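PDB 2AHR: putative pyrroline carboxylate reductase from Streptococcus pyogenes, which probably catalyses the NAD(P)H-dependent reduction of 1-pyrroline-5-carboxylate to L-proline, the last step of proline biosynthesis. Local coordinates for residues I176-A180 with A193-T198. Numbering follows the deposited sequence.
Sequences IEALA and ALEIVT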
# COMPACT_ATOMS: atom_id res chain seq x y z
N ILE E 176 -16.96 -14.35 12.12
CA ILE E 176 -18.04 -14.12 13.07
C ILE E 176 -17.59 -13.17 14.19
O ILE E 176 -18.31 -12.25 14.58
CB ILE E 176 -18.57 -15.47 13.61
CG1 ILE E 176 -19.50 -16.13 12.59
CG2 ILE E 176 -19.33 -15.29 14.94
CD1 ILE E 176 -19.90 -17.61 12.93
N GLU E 177 -16.38 -13.40 14.70
CA GLU E 177 -15.83 -12.55 15.75
C GLU E 177 -15.71 -11.11 15.24
O GLU E 177 -15.95 -10.14 16.00
CB GLU E 177 -14.47 -13.08 16.17
CG GLU E 177 -13.73 -12.21 17.16
CD GLU E 177 -14.29 -12.28 18.55
OE1 GLU E 177 -15.20 -13.09 18.80
OE2 GLU E 177 -13.84 -11.49 19.41
N ALA E 178 -15.34 -10.97 13.95
CA ALA E 178 -15.16 -9.64 13.35
C ALA E 178 -16.46 -8.85 13.30
O ALA E 178 -16.48 -7.68 13.64
CB ALA E 178 -14.54 -9.76 11.94
N LEU E 179 -17.54 -9.49 12.85
CA LEU E 179 -18.88 -8.87 12.86
C LEU E 179 -19.30 -8.47 14.28
O LEU E 179 -19.85 -7.39 14.50
CB LEU E 179 -19.92 -9.84 12.28
CG LEU E 179 -19.77 -10.11 10.78
CD1 LEU E 179 -20.62 -11.31 10.35
CD2 LEU E 179 -20.17 -8.87 10.02
N ALA E 180 -19.08 -9.37 15.23
CA ALA E 180 -19.44 -9.11 16.63
C ALA E 180 -18.62 -8.00 17.25
O ALA E 180 -19.17 -7.14 17.94
CB ALA E 180 -19.34 -10.39 17.44
N ALA E 193 -24.16 -9.14 20.50
CA ALA E 193 -23.73 -9.03 19.10
C ALA E 193 -23.45 -10.42 18.54
O ALA E 193 -23.85 -10.73 17.42
CB ALA E 193 -22.49 -8.13 18.97
N LEU E 194 -22.79 -11.27 19.34
CA LEU E 194 -22.50 -12.66 18.91
C LEU E 194 -23.77 -13.49 18.68
O LEU E 194 -23.87 -14.27 17.72
CB LEU E 194 -21.64 -13.39 19.96
CG LEU E 194 -20.12 -13.33 19.89
CD1 LEU E 194 -19.52 -14.03 21.13
CD2 LEU E 194 -19.59 -13.95 18.58
N GLU E 195 -24.75 -13.31 19.56
CA GLU E 195 -26.00 -14.03 19.46
C GLU E 195 -26.70 -13.67 18.16
O GLU E 195 -27.10 -14.54 17.39
CB GLU E 195 -26.86 -13.73 20.68
CG GLU E 195 -28.25 -14.32 20.62
CD GLU E 195 -29.16 -13.85 21.77
OE1 GLU E 195 -28.81 -12.89 22.49
OE2 GLU E 195 -30.23 -14.44 21.93
N ILE E 196 -26.83 -12.37 17.90
CA ILE E 196 -27.46 -11.90 16.68
C ILE E 196 -26.73 -12.39 15.43
O ILE E 196 -27.39 -12.87 14.51
CB ILE E 196 -27.50 -10.37 16.63
CG1 ILE E 196 -28.39 -9.82 17.77
CG2 ILE E 196 -27.94 -9.88 15.21
CD1 ILE E 196 -28.15 -8.32 18.09
N VAL E 197 -25.39 -12.23 15.37
CA VAL E 197 -24.73 -12.64 14.12
C VAL E 197 -24.65 -14.18 13.93
O VAL E 197 -24.82 -14.68 12.81
CB VAL E 197 -23.37 -11.89 13.73
CG1 VAL E 197 -23.19 -10.55 14.42
CG2 VAL E 197 -22.16 -12.77 13.85
N THR E 198 -24.43 -14.92 15.02
CA THR E 198 -24.40 -16.40 14.93
C THR E 198 -25.75 -16.92 14.38
O THR E 198 -25.77 -17.81 13.51
CB THR E 198 -24.11 -17.07 16.30
OG1 THR E 198 -22.87 -16.55 16.84
CG2 THR E 198 -24.00 -18.58 16.13
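Ala180 O has the methyl CB of Ala193 3.6 Å away across the contact. The Leu194 carbonyl is gripped on both faces within its own helix: Thr198 N and Thr198 OG1 reach its O from opposite sides of the plane, OG1 at 2.6 Å and 36° out of it. The Glu177 carboxylate only brushes Leu194 CD2 with OE1, at 4.5 Å; its OE2 is salt-bridged to Lys181 and Lys190. Most of the remaining contact is aliphatic. With chi1 at -79°, Ile176 keeps CG1 beside the backbone N, which leaves CG2 anti to that N, between Leu194 CD2 and Val197 CG2, 3.9 Å from each. CD2 of Leu194 also presses on Ala180 CB (3.7 Å), so one methyl bridges two residues a helical turn apart. Val197 also reaches Leu179, both its methyls 4.0 Å from Leu179 CB. Small residues bring the backbones close at one end, with the CA atoms of Ala180 and Ala193 5.0 Å apart. Pro215 of the second subunit packs on Glu177 and Leu194, and Val245 of that same subunit on Leu179. The segments, axes 8.9 Å apart and directions 127° apart, belong to consecutive helices 158-185 and 190-210, linked by a short connection and packed obliquely in the largely helical dimerisation domain of pyrroline-5-carboxylate reductases.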